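Local coordinates for inactive PncC family protein (Escherichia coli O157:H7, PDB 5KOL) that belongs to the CinA family but lacks nicotinamide-nucleotide (NMN) amidohydrolase activity, its own role being unknown, at residues A[35-40]-A[61-66]; A[41-46]-A[112-117]; A[90-95]-A[131-136]; A[126-131]-A[146-151]. All blocks are in the same frame, centred on the assembly; numbering follows the deposited sequence.

In the fold
All four contacts sit on one mixed five-stranded sheet. Interactions 1, 2 and 3 are buried, while interaction 4 is partly buried. Interaction 1 joins strand 36-40 to 61-67, an outermost strand of the chain's sheet, through backbone bonds, hydroxyls and two waters. Interaction 2 begins where strand 36-40 ends and sets the following loop against strand 110-116, with one direct hydrogen bond. Interaction 3 has none: the start of helix 92-106 packs on strand 131-138 through an indole face and alanines. Interaction 4 shares Thr131 with it and ties the turn before that strand to the end of strand 141-148. Interactions 1 and 4 lie about 24 Å apart between centres.

Interaction 1: A[35-40]-A[61-66]; sequences RLTTAE and YGAGFV
Strands 36-40 and 61-66 run parallel, 4.7 Å apart at closest approach and 10° from exact alignment. The ladder is regular from Thr38 onward. Phe65 N donates to Thr38 O at 2.9 Å, and Glu40 N donates to Phe65 O at 3.0 Å. Nearer the start, water 1 bridges Leu36 O and Ala63 N. Ala63 O also accepts the Thr37 hydroxyl, OG1 to O 2.8 Å. That donor stands well above the carbonyl plane, 42° out of it. The bond from Thr38 N to the same oxygen is weak.

Tyr61 lies on the face of the sheet that also carries Leu36, Thr38 and Glu40, opposite to Thr37. With CG anti to the backbone N (chi1 179°), its ring reaches forward beside Leu36 and Thr38. The phenol OH donates to Thr38 OG1 at 2.7 Å, and OG1 meets the ring at its edge. Leu36 CD2 touches ring atom CD1. Gly64 CA lies 3.5 Å from Thr38 OG1, so bare backbone faces the hydroxyl pair. Water 2 donates to Glu40 OE2 and Phe65 O and accepts from Thr38 OG1, so a buried polar chain runs from the phenol to the carboxylate. Glu40 OE1 turns to Thr43 OG1 and Leu47 N, and OE2 also takes Ala48 N.

The two strands and helix 46-52 form a beta-alpha-beta unit. Helix 46-52 packs on Leu36, Thr38 and Tyr61, while helix 92-106 packs on Thr37, Ala63 and Phe65. Strand 110-116 flanks strand 36-40, and residues 64-66 pair antiparallel with a strand of the second subunit, carrying the sheet across the interface.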
loop_
_atom_site.group_PDB
_atom_site.type_symbol
_atom_site.label_atom_id
_atom_site.label_comp_id
_atom_site.label_asym_id
_atom_site.label_seq_id
_atom_site.Cartn_x
_atom_site.Cartn_y
_atom_site.Cartn_z
ATOM N N ARG A 35 -8.640 15.690 2.418
ATOM C CA ARG A 35 -8.398 14.363 1.870
ATOM C C ARG A 35 -6.924 13.985 2.025
ATOM O O ARG A 35 -6.033 14.751 1.648
ATOM C CB ARG A 35 -8.827 14.280 0.400
ATOM C CG ARG A 35 -8.663 12.883 -0.170
ATOM C CD ARG A 35 -9.833 12.463 -1.075
ATOM N NE ARG A 35 -11.113 12.550 -0.377
ATOM C CZ ARG A 35 -11.857 11.502 -0.017
ATOM N NH1 ARG A 35 -11.463 10.258 -0.275
ATOM N NH2 ARG A 35 -13.011 11.694 0.614
ATOM N N LEU A 36 -6.676 12.819 2.604
ATOM C CA LEU A 36 -5.339 12.351 2.950
ATOM C C LEU A 36 -4.843 11.352 1.911
ATOM O O LEU A 36 -5.624 10.591 1.336
ATOM C CB LEU A 36 -5.352 11.689 4.338
ATOM C CG LEU A 36 -4.092 11.005 4.877
ATOM C CD1 LEU A 36 -3.068 12.074 5.321
ATOM C CD2 LEU A 36 -4.476 10.064 6.050
ATOM N N THR A 37 -3.533 11.374 1.664
ATOM C CA THR A 37 -2.859 10.358 0.875
ATOM C C THR A 37 -1.549 10.017 1.578
ATOM O O THR A 37 -1.050 10.792 2.396
ATOM C CB THR A 37 -2.606 10.834 -0.568
ATOM O OG1 THR A 37 -2.026 9.767 -1.348
ATOM C CG2 THR A 37 -1.679 12.059 -0.567
ATOM N N THR A 38 -1.006 8.842 1.271
ATOM C CA THR A 38 0.183 8.331 1.952
ATOM C C THR A 38 1.165 7.754 0.943
ATOM O O THR A 38 0.772 7.271 -0.122
ATOM C CB THR A 38 -0.164 7.239 2.977
ATOM O OG1 THR A 38 -0.799 6.137 2.303
ATOM C CG2 THR A 38 -1.110 7.806 4.030
ATOM N N ALA A 39 2.446 7.804 1.303
ATOM C CA ALA A 39 3.532 7.242 0.515
ATOM C C ALA A 39 4.474 6.549 1.484
ATOM O O ALA A 39 4.903 7.161 2.462
ATOM C CB ALA A 39 4.279 8.339 -0.280
ATOM N N GLU A 40 4.804 5.283 1.240
ATOM C CA GLU A 40 5.678 4.612 2.193
ATOM C C GLU A 40 6.631 3.678 1.477
ATOM O O GLU A 40 6.376 3.230 0.359
ATOM C CB GLU A 40 4.882 3.845 3.266
ATOM C CG GLU A 40 3.804 2.974 2.704
ATOM C CD GLU A 40 2.857 2.443 3.765
ATOM O OE1 GLU A 40 3.336 1.937 4.804
ATOM O OE2 GLU A 40 1.636 2.485 3.520
ATOM N N TYR A 61 -9.882 9.200 2.939
ATOM C CA TYR A 61 -8.678 8.531 2.442
ATOM C C TYR A 61 -9.012 7.582 1.303
ATOM O O TYR A 61 -9.867 6.707 1.457
ATOM C CB TYR A 61 -7.984 7.749 3.565
ATOM C CG TYR A 61 -6.718 6.995 3.162
ATOM C CD1 TYR A 61 -5.534 7.676 2.889
ATOM C CD2 TYR A 61 -6.699 5.598 3.110
ATOM C CE1 TYR A 61 -4.360 6.981 2.544
ATOM C CE2 TYR A 61 -5.541 4.894 2.765
ATOM C CZ TYR A 61 -4.375 5.598 2.489
ATOM O OH TYR A 61 -3.231 4.912 2.170
ATOM N N GLY A 62 -8.299 7.716 0.183
ATOM C CA GLY A 62 -8.478 6.773 -0.902
ATOM C C GLY A 62 -7.199 6.193 -1.474
ATOM O O GLY A 62 -7.168 5.014 -1.832
ATOM N N ALA A 63 -6.135 6.991 -1.546
ATOM C CA ALA A 63 -4.953 6.664 -2.339
ATOM C C ALA A 63 -3.746 6.445 -1.446
ATOM O O ALA A 63 -3.300 7.372 -0.750
ATOM C CB ALA A 63 -4.663 7.775 -3.355
ATOM N N GLY A 64 -3.173 5.254 -1.500
ATOM C CA GLY A 64 -1.936 4.952 -0.808
ATOM C C GLY A 64 -0.912 4.403 -1.775
ATOM O O GLY A 64 -1.235 3.575 -2.627
ATOM N N PHE A 65 0.330 4.856 -1.636
ATOM C CA PHE A 65 1.407 4.430 -2.515
ATOM C C PHE A 65 2.448 3.683 -1.698
ATOM O O PHE A 65 2.803 4.119 -0.598
ATOM C CB PHE A 65 2.027 5.641 -3.220
ATOM C CG PHE A 65 1.028 6.439 -4.004
ATOM C CD1 PHE A 65 0.609 5.994 -5.252
ATOM C CD2 PHE A 65 0.487 7.607 -3.494
ATOM C CE1 PHE A 65 -0.322 6.706 -5.979
ATOM C CE2 PHE A 65 -0.446 8.335 -4.227
ATOM C CZ PHE A 65 -0.849 7.876 -5.470
ATOM N N VAL A 66 2.893 2.546 -2.220
ATOM C CA VAL A 66 4.029 1.822 -1.686
ATOM C C VAL A 66 5.100 1.834 -2.761
ATOM O O VAL A 66 4.872 1.341 -3.874
ATOM C CB VAL A 66 3.657 0.387 -1.274
ATOM C CG1 VAL A 66 4.871 -0.340 -0.784
ATOM C CG2 VAL A 66 2.574 0.416 -0.165
HETATM O O HOH W 1 -6.471 9.824 -0.937
HETATM O O HOH W 2 1.076 4.360 1.544
#

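Interaction 2: A[41-46]-A[112-117]; sequences SCTGGK and IAITGY
Thr43 and Ile114 meet at about a right angle, with both branches of the threonine against the isoleucine. Thr43 CG2 touches Ile114 CG2 at 4.0 Å. Thr43 OG1 lies the same distance from Ile114 CD1. The threonine hydroxyl sits between its own backbone N and carbonyl carbon (chi1 51°). Its polar partner is Glu40 OE1, so the hydroxyl is satisfied while its flank packs on a hydrocarbon chain.

Cys42 points toward the strand one step further along. SG lies 3.4 Å from Gly116 N, and CB approaches Gly116 O just as closely. The sulfur also touches Ile114 CG2, at 4.3 Å. The thiol packs against the Gly116 backbone.

The loop 41-46 follows strand 36-40 in the mixed sheet and leads into helix 46-52. It makes a type I turn from Ser41 to Gly44, then a type I' turn from Thr43 to Lys46. Gly44 and Gly45 supply the positive phi angles of the second turn, and Gly45 is the N-cap of the helix. Strand 110-116 is the parallel neighbour of strand 36-40, and Ser41 N still bonds to it. It donates to Ile114 O at 3.0 Å, nearly along the C=O axis, although the N-H...O angle is bent to 138°.

Beyond this bond, water 3 bridges the two segments. It accepts from Gly116 N at 2.8 Å and makes weak bonds with Cys42 N and Thr115 OG1. Thr115 OG1 is bonded to Ala89 O, and Ser41 OG to Lys73 NZ and Thr67 O. Leu157 and Val161 of helix 153-171 pack on Cys42 and Thr43.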
loop_
_atom_site.group_PDB
_atom_site.type_symbol
_atom_site.label_atom_id
_atom_site.label_comp_id
_atom_site.label_asym_id
_atom_site.label_seq_id
_atom_site.Cartn_x
_atom_site.Cartn_y
_atom_site.Cartn_z
ATOM N N SER A 41 7.753 3.415 2.133
ATOM C CA SER A 41 8.719 2.462 1.612
ATOM C C SER A 41 8.916 1.274 2.561
ATOM O O SER A 41 8.333 0.194 2.358
ATOM C CB SER A 41 10.038 3.191 1.359
ATOM O OG SER A 41 10.900 2.409 0.560
ATOM N N CYS A 42 9.751 1.460 3.591
ATOM C CA CYS A 42 10.093 0.366 4.497
ATOM C C CYS A 42 8.870 -0.193 5.227
ATOM O O CYS A 42 8.836 -1.391 5.529
ATOM C CB CYS A 42 11.146 0.817 5.520
ATOM S SG CYS A 42 10.671 2.273 6.565
ATOM N N THR A 43 7.859 0.638 5.520
ATOM C CA THR A 43 6.685 0.122 6.233
ATOM C C THR A 43 5.755 -0.697 5.337
ATOM O O THR A 43 4.831 -1.345 5.852
ATOM C CB THR A 43 5.902 1.266 6.901
ATOM O OG1 THR A 43 5.634 2.315 5.955
ATOM C CG2 THR A 43 6.688 1.851 8.072
ATOM N N GLY A 44 5.975 -0.687 4.016
ATOM C CA GLY A 44 5.484 -1.725 3.120
ATOM C C GLY A 44 4.010 -1.693 2.777
ATOM O O GLY A 44 3.552 -2.566 2.034
ATOM N N GLY A 45 3.256 -0.703 3.237
ATOM C CA GLY A 45 1.811 -0.743 3.122
ATOM C C GLY A 45 1.096 -0.815 4.454
ATOM O O GLY A 45 -0.146 -0.769 4.486
ATOM N N LYS A 46 1.840 -0.912 5.556
ATOM C CA LYS A 46 1.206 -1.031 6.861
ATOM C C LYS A 46 0.613 0.291 7.345
ATOM O O LYS A 46 -0.311 0.261 8.168
ATOM C CB LYS A 46 2.204 -1.588 7.887
ATOM C CG LYS A 46 2.501 -3.081 7.716
ATOM C CD LYS A 46 3.581 -3.553 8.681
ATOM C CE LYS A 46 3.772 -5.072 8.663
ATOM N NZ LYS A 46 2.611 -5.803 9.241
ATOM N N ILE A 112 1.331 11.981 4.095
ATOM C CA ILE A 112 2.330 11.432 5.011
ATOM C C ILE A 112 3.316 10.624 4.189
ATOM O O ILE A 112 2.899 9.791 3.378
ATOM C CB ILE A 112 1.702 10.496 6.064
ATOM C CG1 ILE A 112 0.575 11.173 6.836
ATOM C CG2 ILE A 112 2.801 9.876 6.957
ATOM C CD1 ILE A 112 -0.331 10.153 7.559
ATOM N N ALA A 113 4.611 10.813 4.430
ATOM C CA ALA A 113 5.637 10.007 3.776
ATOM C C ALA A 113 6.539 9.331 4.811
ATOM O O ALA A 113 6.865 9.922 5.845
ATOM C CB ALA A 113 6.463 10.872 2.807
ATOM N N ILE A 114 6.918 8.079 4.553
ATOM C CA ILE A 114 7.800 7.321 5.449
ATOM C C ILE A 114 8.878 6.645 4.621
ATOM O O ILE A 114 8.569 5.880 3.700
ATOM C CB ILE A 114 7.062 6.248 6.274
ATOM C CG1 ILE A 114 5.879 6.816 7.044
ATOM C CG2 ILE A 114 8.047 5.571 7.264
ATOM C CD1 ILE A 114 5.130 5.753 7.900
ATOM N N THR A 115 10.140 6.892 4.963
ATOM C CA THR A 115 11.240 6.158 4.343
ATOM C C THR A 115 12.313 5.952 5.402
ATOM O O THR A 115 12.710 6.912 6.069
ATOM C CB THR A 115 11.805 6.901 3.112
ATOM O OG1 THR A 115 12.930 6.179 2.572
ATOM C CG2 THR A 115 12.208 8.357 3.448
ATOM N N GLY A 116 12.761 4.706 5.580
ATOM C CA GLY A 116 13.714 4.413 6.640
ATOM C C GLY A 116 14.392 3.063 6.491
ATOM O O GLY A 116 14.196 2.343 5.507
ATOM N N TYR A 117 15.216 2.737 7.505
ATOM C CA TYR A 117 15.881 1.443 7.650
ATOM C C TYR A 117 15.241 0.682 8.813
ATOM O O TYR A 117 15.534 0.948 9.980
ATOM C CB TYR A 117 17.372 1.625 7.891
ATOM C CG TYR A 117 18.103 2.261 6.730
ATOM C CD1 TYR A 117 18.341 1.551 5.553
ATOM C CD2 TYR A 117 18.577 3.567 6.815
ATOM C CE1 TYR A 117 19.023 2.133 4.491
ATOM C CE2 TYR A 117 19.259 4.156 5.755
ATOM C CZ TYR A 117 19.471 3.438 4.599
ATOM O OH TYR A 117 20.148 4.032 3.555
HETATM O O HOH W 3 12.449 2.988 3.342
#

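Interaction 3: A[90-95]-A[131-136]; sequences VSEKVA and TVWFAW
Val90 opens the contact by setting CG1 4.0 Å from Trp133 CD1, with the two side chains crossing obliquely. Its methyl also approaches Thr131 O. Ser91 follows as the N-cap of helix 92-106. Its OG accepts from Val94 N at 3.1 Å, and it is also bonded to Ser88 O. The Ser91 backbone lies over one face of the Trp133 indole, with C 3.6 Å above the ring plane. The next amide nitrogen, Glu92 N, is over the centre of that face.

Glu92 continues across the same face. Its CB stands 3.5 Å from the centroid of the six-membered ring, only 15° off the normal, which makes a CH-pi contact. The chain is extended, with CG anti to the backbone N (chi1 175°). This carries the carboxylate past the rim, where OE2 is 3.6 Å from Trp133 CH2. The carboxylate plane is 13° from that of the ring.

One helical turn on, Ala95 points at the strand. Its CB meets Ala135 CB at 3.9 Å, and its O comes within 3.3 Å of the same methyl. With two alanines here, helix and strand come close, CA to CA 5.4 Å between Ala95 and Ala135.

No hydrogen bond crosses between the two segments. With no directional bond across it, the join probably depends on the fit of the indole face against the first turn, while Glu92 OE1 is held by Thr144 OG1 of strand 141-148.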
loop_
_atom_site.group_PDB
_atom_site.type_symbol
_atom_site.label_atom_id
_atom_site.label_comp_id
_atom_site.label_asym_id
_atom_site.label_seq_id
_atom_site.Cartn_x
_atom_site.Cartn_y
_atom_site.Cartn_z
ATOM N N VAL A 90 16.753 7.133 2.047
ATOM C CA VAL A 90 16.435 7.413 3.449
ATOM C C VAL A 90 17.052 8.776 3.728
ATOM O O VAL A 90 18.214 8.884 4.116
ATOM C CB VAL A 90 16.968 6.330 4.385
ATOM C CG1 VAL A 90 16.774 6.736 5.854
ATOM C CG2 VAL A 90 16.293 4.977 4.088
ATOM N N SER A 91 16.279 9.839 3.505
ATOM C CA SER A 91 16.825 11.185 3.639
ATOM C C SER A 91 15.681 12.164 3.799
ATOM O O SER A 91 14.564 11.918 3.338
ATOM C CB SER A 91 17.655 11.589 2.417
ATOM O OG SER A 91 16.782 11.777 1.313
ATOM N N GLU A 92 15.996 13.304 4.416
ATOM C CA GLU A 92 15.013 14.369 4.562
ATOM C C GLU A 92 14.467 14.817 3.209
ATOM O O GLU A 92 13.260 15.031 3.052
ATOM C CB GLU A 92 15.636 15.547 5.317
ATOM C CG GLU A 92 14.736 16.754 5.407
ATOM C CD GLU A 92 15.347 17.888 6.211
ATOM O OE1 GLU A 92 14.638 18.891 6.440
ATOM O OE2 GLU A 92 16.523 17.773 6.609
ATOM N N LYS A 93 15.340 14.948 2.212
ATOM C CA LYS A 93 14.901 15.444 0.913
ATOM C C LYS A 93 13.953 14.464 0.233
ATOM O O LYS A 93 12.907 14.865 -0.292
ATOM C CB LYS A 93 16.124 15.737 0.035
ATOM C CG LYS A 93 15.806 16.158 -1.394
ATOM C CD LYS A 93 15.077 17.487 -1.479
ATOM C CE LYS A 93 15.083 18.018 -2.916
ATOM N NZ LYS A 93 14.307 19.283 -3.099
ATOM N N VAL A 94 14.284 13.168 0.241
ATOM C CA VAL A 94 13.453 12.205 -0.476
ATOM C C VAL A 94 12.092 12.052 0.211
ATOM O O VAL A 94 11.039 11.964 -0.444
ATOM C CB VAL A 94 14.206 10.865 -0.600
ATOM C CG1 VAL A 94 13.273 9.758 -1.083
ATOM C CG2 VAL A 94 15.397 11.030 -1.558
ATOM N N ALA A 95 12.083 12.050 1.536
ATOM C CA ALA A 95 10.811 12.002 2.257
ATOM C C ALA A 95 9.907 13.163 1.840
ATOM O O ALA A 95 8.724 12.971 1.528
ATOM C CB ALA A 95 11.088 12.035 3.770
ATOM N N THR A 131 16.879 4.270 11.815
ATOM C CA THR A 131 16.663 5.642 11.369
ATOM C C THR A 131 15.515 5.697 10.366
ATOM O O THR A 131 15.564 5.026 9.328
ATOM C CB THR A 131 17.923 6.176 10.692
ATOM O OG1 THR A 131 19.052 5.968 11.540
ATOM C CG2 THR A 131 17.766 7.671 10.374
ATOM N N VAL A 132 14.514 6.532 10.635
ATOM C CA VAL A 132 13.382 6.705 9.730
ATOM C C VAL A 132 13.122 8.197 9.533
ATOM O O VAL A 132 12.960 8.943 10.509
ATOM C CB VAL A 132 12.109 5.999 10.245
ATOM C CG1 VAL A 132 10.998 6.114 9.199
ATOM C CG2 VAL A 132 12.393 4.539 10.549
ATOM N N TRP A 133 13.080 8.626 8.273
ATOM C CA TRP A 133 12.702 9.992 7.929
ATOM C C TRP A 133 11.219 10.079 7.596
ATOM O O TRP A 133 10.669 9.198 6.940
ATOM C CB TRP A 133 13.516 10.482 6.744
ATOM C CG TRP A 133 14.814 11.095 7.146
ATOM C CD1 TRP A 133 16.041 10.507 7.116
ATOM C CD2 TRP A 133 15.010 12.422 7.660
ATOM N NE1 TRP A 133 16.999 11.390 7.565
ATOM C CE2 TRP A 133 16.391 12.571 7.909
ATOM C CE3 TRP A 133 14.151 13.496 7.935
ATOM C CZ2 TRP A 133 16.942 13.762 8.423
ATOM C CZ3 TRP A 133 14.701 14.685 8.442
ATOM C CH2 TRP A 133 16.082 14.803 8.681
ATOM N N PHE A 134 10.580 11.158 8.030
ATOM C CA PHE A 134 9.155 11.346 7.809
ATOM C C PHE A 134 8.925 12.692 7.150
ATOM O O PHE A 134 9.684 13.631 7.376
ATOM C CB PHE A 134 8.377 11.310 9.128
ATOM C CG PHE A 134 8.528 10.028 9.909
ATOM C CD1 PHE A 134 9.619 9.829 10.737
ATOM C CD2 PHE A 134 7.542 9.060 9.860
ATOM C CE1 PHE A 134 9.754 8.650 11.478
ATOM C CE2 PHE A 134 7.653 7.876 10.602
ATOM C CZ PHE A 134 8.761 7.674 11.411
ATOM N N ALA A 135 7.852 12.806 6.370
ATOM C CA ALA A 135 7.441 14.115 5.872
ATOM C C ALA A 135 5.920 14.202 5.859
ATOM O O ALA A 135 5.226 13.196 5.659
ATOM C CB ALA A 135 8.019 14.403 4.459
ATOM N N TRP A 136 5.406 15.416 6.089
ATOM C CA TRP A 136 3.976 15.699 6.025
ATOM C C TRP A 136 3.731 16.966 5.218
ATOM O O TRP A 136 4.422 17.967 5.411
ATOM C CB TRP A 136 3.363 15.900 7.419
ATOM C CG TRP A 136 3.635 14.763 8.380
ATOM C CD1 TRP A 136 2.805 13.731 8.682
ATOM C CD2 TRP A 136 4.826 14.566 9.156
ATOM N NE1 TRP A 136 3.403 12.887 9.602
ATOM C CE2 TRP A 136 4.643 13.386 9.911
ATOM C CE3 TRP A 136 6.018 15.291 9.308
ATOM C CZ2 TRP A 136 5.615 12.902 10.780
ATOM C CZ3 TRP A 136 6.985 14.808 10.170
ATOM C CH2 TRP A 136 6.779 13.625 10.896
#

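Interaction 4: A[126-131]-A[146-151]; sequences GTPAGT and VMHFAG
Thr131 and His148 are brought together by matching first torsions, chi1 -51° and -59°, which place OG1 and the imidazole beside their own backbone nitrogens. The two side chains then lie side by side and point the same way. Their backbones form an antiparallel non-hydrogen-bonded pair, with CA atoms 4.5 Å apart, where strand 131-138 begins and strand 141-148 ends. A type II turn from Pro128 to Thr131 leads into this pair.

His148 ND1 donates to Thr131 OG1 at 3.1 Å, and the hydroxyl lies slightly out of the ring plane. OG1 in turn donates to Pro128 O at 2.7 Å. The hydroxyl thus links the histidine to the first residue of the turn. The other branch, CG2 of Thr131, packs on Val146 CG2.

Gly130 takes the third place in the turn with a positive phi, which suits glycine. Its CA makes a CA-H...O contact with Phe149 O at 3.6 Å. Its carbonyl accepts from Phe149 N at 2.8 Å, with an almost straight N-H...O angle (169°), although the donor stands above the carbonyl plane. The Phe149 ring goes on to pack on Val132 and Phe134 and on helix 153-171. Tyr117 bonds to the backbone of Gly130 and Thr131.

Water 4 sits at the imidazole edge, in the ring plane, 3.3 Å from His148 ND1, and donates to Ala129 O at 2.8 Å.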
loop_
_atom_site.group_PDB
_atom_site.type_symbol
_atom_site.label_atom_id
_atom_site.label_comp_id
_atom_site.label_asym_id
_atom_site.label_seq_id
_atom_site.Cartn_x
_atom_site.Cartn_y
_atom_site.Cartn_z
ATOM N N GLY A 126 26.488 4.886 6.239
ATOM C CA GLY A 126 26.657 4.830 7.673
ATOM C C GLY A 126 25.408 5.121 8.479
ATOM O O GLY A 126 25.437 4.957 9.704
ATOM N N THR A 127 24.323 5.555 7.839
ATOM C CA THR A 127 23.064 5.779 8.530
ATOM C C THR A 127 22.662 4.503 9.299
ATOM O O THR A 127 22.511 3.457 8.676
ATOM C CB THR A 127 21.963 6.153 7.545
ATOM O OG1 THR A 127 22.398 7.274 6.765
ATOM C CG2 THR A 127 20.682 6.515 8.288
ATOM N N PRO A 128 22.510 4.598 10.616
ATOM C CA PRO A 128 22.287 3.363 11.399
ATOM C C PRO A 128 20.898 2.787 11.197
ATOM O O PRO A 128 19.942 3.491 10.865
ATOM C CB PRO A 128 22.481 3.843 12.844
ATOM C CG PRO A 128 22.132 5.294 12.808
ATOM C CD PRO A 128 22.609 5.785 11.466
ATOM N N ALA A 129 20.797 1.473 11.404
ATOM C CA ALA A 129 19.497 0.820 11.384
ATOM C C ALA A 129 18.588 1.458 12.429
ATOM O O ALA A 129 19.045 1.891 13.491
ATOM C CB ALA A 129 19.653 -0.677 11.644
ATOM N N GLY A 130 17.293 1.541 12.114
ATOM C CA GLY A 130 16.333 2.190 12.995
ATOM C C GLY A 130 16.090 3.661 12.703
ATOM O O GLY A 130 15.179 4.248 13.293
ATOM N N THR A 131 16.879 4.270 11.815
ATOM C CA THR A 131 16.663 5.642 11.369
ATOM C C THR A 131 15.515 5.697 10.366
ATOM O O THR A 131 15.564 5.026 9.328
ATOM C CB THR A 131 17.923 6.176 10.692
ATOM O OG1 THR A 131 19.052 5.968 11.540
ATOM C CG2 THR A 131 17.766 7.671 10.374
ATOM N N VAL A 146 13.104 13.390 11.680
ATOM C CA VAL A 146 13.823 12.123 11.700
ATOM C C VAL A 146 13.710 11.507 13.092
ATOM O O VAL A 146 13.620 12.216 14.102
ATOM C CB VAL A 146 15.301 12.294 11.281
ATOM C CG1 VAL A 146 16.004 13.328 12.166
ATOM C CG2 VAL A 146 16.042 10.948 11.304
ATOM N N MET A 147 13.692 10.169 13.131
ATOM C CA MET A 147 13.618 9.397 14.367
ATOM C C MET A 147 14.609 8.241 14.326
ATOM O O MET A 147 14.937 7.723 13.256
ATOM C CB MET A 147 12.206 8.844 14.585
ATOM C CG MET A 147 11.146 9.916 14.793
ATOM S SD MET A 147 11.390 10.748 16.373
ATOM C CE MET A 147 10.976 9.450 17.541
ATOM N N HIS A 148 15.067 7.821 15.507
ATOM C CA HIS A 148 15.956 6.667 15.650
ATOM C C HIS A 148 15.289 5.678 16.596
ATOM O O HIS A 148 15.340 5.854 17.816
ATOM C CB HIS A 148 17.323 7.096 16.161
ATOM C CG HIS A 148 17.998 8.090 15.269
ATOM N ND1 HIS A 148 18.656 7.725 14.113
ATOM C CD2 HIS A 148 18.098 9.436 15.349
ATOM C CE1 HIS A 148 19.146 8.804 13.527
ATOM N NE2 HIS A 148 18.821 9.856 14.255
ATOM N N PHE A 149 14.656 4.648 16.038
ATOM C CA PHE A 149 13.876 3.711 16.834
ATOM C C PHE A 149 14.733 2.522 17.247
ATOM O O PHE A 149 15.523 2.008 16.448
ATOM C CB PHE A 149 12.653 3.219 16.056
ATOM C CG PHE A 149 11.657 4.309 15.714
ATOM C CD1 PHE A 149 10.944 4.967 16.720
ATOM C CD2 PHE A 149 11.419 4.657 14.386
ATOM C CE1 PHE A 149 10.021 5.959 16.402
ATOM C CE2 PHE A 149 10.503 5.653 14.060
ATOM C CZ PHE A 149 9.790 6.290 15.073
ATOM N N ALA A 150 14.574 2.090 18.502
ATOM C CA ALA A 150 15.249 0.895 18.990
ATOM C C ALA A 150 14.375 -0.341 18.777
ATOM O O ALA A 150 13.150 -0.258 18.662
ATOM C CB ALA A 150 15.610 1.035 20.475
ATOM N N GLY A 151 15.025 -1.497 18.735
ATOM C CA GLY A 151 14.342 -2.769 18.603
ATOM C C GLY A 151 14.566 -3.381 17.232
ATOM O O GLY A 151 15.207 -2.802 16.350
HETATM O O HOH W 4 18.671 4.477 14.511
#